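Local structure of superoxide dismutase (Porphyromonas gingivalis, 1UES) at residues D177-I181 and V182-I186. The protein converts superoxide radicals into oxygen and hydrogen peroxide by cycling the oxidation state of one manganese or iron ion in each subunit of a homodimer. The protein carries 1 engineered substitution. Numbering follows the deposited sequence.
Sequences DLWSI and VDWDI
With CG of both Trp179 (chi1 -57°) and Trp184 (chi1 -74°) trans to the carbonyl carbon and beside the backbone N, the two indoles lean toward each other across a short helix-to-helix linker in the C-terminal alpha/beta domain of the iron/manganese superoxide dismutase fold. The linker joins helix 171-178 to helix 184-190. The rings meet through their six-membered parts: Trp184 CZ2 comes up to the rim of Trp179, near its plane, and lies 3.8 Å from Trp179 CZ3. This is an oblique meeting of rims without face overlap. Val182 packs beside the pair: its CG1, anti to the backbone N (chi1 171°), lies over one face of the Trp184 indole, toward its rim, while its other methyl, CG2, turns back to 3.4 Å from Leu178 O. Ile181 N bonds to Leu178 O at 3.0 Å, and Val182 N gives a weak bond to Trp179 O. Ser180 folds back, its OG donating to Asp177 O at 2.8 Å in the carbonyl plane, so that this oxygen takes both the hydroxyl and Ser180 N. At the end of the linker Asp183 is the N-cap of helix 184-190; its OD2 accepts from Asp185 N at 2.9 Å, on the anti side of the carboxylate. Leu154 of strand 151-157 touches Trp179, Val182 and Trp184, seating the linker on the sheet, and Asn112 OD1 takes the Trp179 indole N-H. The manganese ion, held by His27, His74, Asp157 and His161, lies about 11 Å from the Leu178 side chain. A water bridges the two tryptophans, donating to Trp179 O at 2.9 Å and accepting from Trp184 NE1 in the plane of that indole.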
ATOM      1  N   ASP A 177       3.924   7.987  17.422  1.00 24.95           N
ATOM      2  CA  ASP A 177       5.234   7.632  17.924  1.00 24.61           C
ATOM      3  C   ASP A 177       6.372   8.177  17.070  1.00 23.92           C
ATOM      4  O   ASP A 177       7.469   8.331  17.559  1.00 24.13           O
ATOM      5  CB  ASP A 177       5.417   6.105  18.012  1.00 24.92           C
ATOM      6  CG  ASP A 177       4.722   5.489  19.220  1.00 25.20           C
ATOM      7  OD1 ASP A 177       4.567   6.188  20.253  1.00 25.58           O
ATOM      8  OD2 ASP A 177       4.335   4.303  19.127  1.00 25.43           O
ATOM      9  N   LEU A 178       6.127   8.476  15.797  1.00 23.33           N
ATOM     10  CA  LEU A 178       7.219   8.949  14.965  1.00 22.67           C
ATOM     11  C   LEU A 178       7.787  10.240  15.483  1.00 22.96           C
ATOM     12  O   LEU A 178       8.967  10.520  15.309  1.00 22.66           O
ATOM     13  CB  LEU A 178       6.748   9.131  13.525  1.00 22.27           C
ATOM     14  CG  LEU A 178       6.642   7.863  12.690  1.00 21.60           C
ATOM     15  CD1 LEU A 178       6.065   8.272  11.307  1.00 21.08           C
ATOM     16  CD2 LEU A 178       8.003   7.161  12.556  1.00 21.36           C
ATOM     17  N   TRP A 179       6.944  11.045  16.118  1.00 22.91           N
ATOM     18  CA  TRP A 179       7.448  12.324  16.622  1.00 23.64           C
ATOM     19  C   TRP A 179       8.609  12.192  17.593  1.00 23.88           C
ATOM     20  O   TRP A 179       9.487  13.075  17.664  1.00 23.88           O
ATOM     21  CB  TRP A 179       6.307  13.113  17.252  1.00 23.52           C
ATOM     22  CG  TRP A 179       5.193  13.352  16.327  1.00 23.83           C
ATOM     23  CD1 TRP A 179       3.978  12.710  16.317  1.00 23.72           C
ATOM     24  CD2 TRP A 179       5.165  14.280  15.231  1.00 23.78           C
ATOM     25  NE1 TRP A 179       3.207  13.186  15.282  1.00 23.50           N
ATOM     26  CE2 TRP A 179       3.906  14.143  14.602  1.00 23.58           C
ATOM     27  CE3 TRP A 179       6.086  15.215  14.717  1.00 23.96           C
ATOM     28  CZ2 TRP A 179       3.533  14.902  13.484  1.00 23.59           C
ATOM     29  CZ3 TRP A 179       5.702  15.977  13.587  1.00 23.86           C
ATOM     30  CH2 TRP A 179       4.444  15.807  12.996  1.00 24.02           C
ATOM     31  N   SER A 180       8.643  11.080  18.323  1.00 24.09           N
ATOM     32  CA  SER A 180       9.687  10.840  19.293  1.00 24.62           C
ATOM     33  C   SER A 180      11.069  10.590  18.677  1.00 24.66           C
ATOM     34  O   SER A 180      12.073  10.687  19.377  1.00 24.76           O
ATOM     35  CB  SER A 180       9.296   9.675  20.213  1.00 24.84           C
ATOM     36  OG  SER A 180       9.400   8.408  19.563  1.00 26.36           O
ATOM     37  N   ILE A 181      11.137  10.260  17.383  1.00 24.07           N
ATOM     38  CA  ILE A 181      12.451  10.038  16.767  1.00 24.00           C
ATOM     39  C   ILE A 181      12.844  11.083  15.725  1.00 24.27           C
ATOM     40  O   ILE A 181      13.886  10.958  15.070  1.00 23.90           O
ATOM     41  CB  ILE A 181      12.567   8.655  16.101  1.00 23.60           C
ATOM     42  CG1 ILE A 181      11.395   8.399  15.166  1.00 23.61           C
ATOM     43  CG2 ILE A 181      12.679   7.571  17.191  1.00 23.46           C
ATOM     44  CD1 ILE A 181      11.535   7.118  14.371  1.00 22.86           C
ATOM     45  N   VAL A 182      12.014  12.094  15.552  1.00 24.25           N
ATOM     46  CA  VAL A 182      12.347  13.135  14.590  1.00 25.11           C
ATOM     47  C   VAL A 182      13.487  13.996  15.134  1.00 25.31           C
ATOM     48  O   VAL A 182      13.431  14.465  16.269  1.00 25.37           O
ATOM     49  CB  VAL A 182      11.115  14.042  14.322  1.00 24.70           C
ATOM     50  CG1 VAL A 182      11.502  15.274  13.499  1.00 25.12           C
ATOM     51  CG2 VAL A 182      10.054  13.235  13.588  1.00 24.92           C
ATOM     52  N   ASP A 183      14.525  14.189  14.337  1.00 26.07           N
ATOM     53  CA  ASP A 183      15.626  15.059  14.745  1.00 26.75           C
ATOM     54  C   ASP A 183      15.305  16.408  14.105  1.00 26.95           C
ATOM     55  O   ASP A 183      15.522  16.609  12.911  1.00 26.68           O
ATOM     56  CB  ASP A 183      16.954  14.536  14.226  1.00 27.17           C
ATOM     57  CG  ASP A 183      18.124  15.382  14.688  1.00 27.88           C
ATOM     58  OD1 ASP A 183      19.264  14.881  14.678  1.00 28.73           O
ATOM     59  OD2 ASP A 183      17.886  16.544  15.070  1.00 28.64           O
ATOM     60  N   TRP A 184      14.763  17.334  14.889  1.00 27.43           N
ATOM     61  CA  TRP A 184      14.405  18.624  14.320  1.00 28.08           C
ATOM     62  C   TRP A 184      15.589  19.435  13.802  1.00 28.73           C
ATOM     63  O   TRP A 184      15.396  20.324  12.972  1.00 28.97           O
ATOM     64  CB  TRP A 184      13.572  19.435  15.314  1.00 27.91           C
ATOM     65  CG  TRP A 184      12.168  18.863  15.404  1.00 27.77           C
ATOM     66  CD1 TRP A 184      11.685  18.041  16.384  1.00 27.62           C
ATOM     67  CD2 TRP A 184      11.131  18.976  14.423  1.00 27.59           C
ATOM     68  NE1 TRP A 184      10.410  17.630  16.072  1.00 27.60           N
ATOM     69  CE2 TRP A 184      10.041  18.187  14.874  1.00 27.55           C
ATOM     70  CE3 TRP A 184      11.011  19.667  13.203  1.00 27.52           C
ATOM     71  CZ2 TRP A 184       8.847  18.067  14.150  1.00 27.30           C
ATOM     72  CZ3 TRP A 184       9.816  19.544  12.470  1.00 27.39           C
ATOM     73  CH2 TRP A 184       8.747  18.745  12.956  1.00 27.15           C
ATOM     74  N   ASP A 185      16.797  19.123  14.257  1.00 29.32           N
ATOM     75  CA  ASP A 185      17.973  19.836  13.767  1.00 30.00           C
ATOM     76  C   ASP A 185      18.170  19.520  12.297  1.00 29.69           C
ATOM     77  O   ASP A 185      18.583  20.380  11.519  1.00 29.50           O
ATOM     78  CB  ASP A 185      19.213  19.430  14.554  1.00 31.42           C
ATOM     79  CG  ASP A 185      19.148  19.893  15.990  1.00 32.53           C
ATOM     80  OD1 ASP A 185      18.723  21.052  16.210  1.00 33.65           O
ATOM     81  OD2 ASP A 185      19.495  19.098  16.894  1.00 33.70           O
ATOM     82  N   ILE A 186      17.863  18.281  11.914  1.00 29.19           N
ATOM     83  CA  ILE A 186      17.998  17.886  10.527  1.00 28.77           C
ATOM     84  C   ILE A 186      16.858  18.476   9.699  1.00 28.46           C
ATOM     85  O   ILE A 186      17.078  19.009   8.626  1.00 28.33           O
ATOM     86  CB  ILE A 186      18.039  16.351  10.398  1.00 28.94           C
ATOM     87  CG1 ILE A 186      19.279  15.840  11.134  1.00 28.90           C
ATOM     88  CG2 ILE A 186      18.008  15.921   8.923  1.00 28.71           C
ATOM     89  CD1 ILE A 186      19.241  14.389  11.525  1.00 29.24           C
TER
HETATM   90  O   HOH W   1       8.607  15.797  17.577  1.00 30.13           O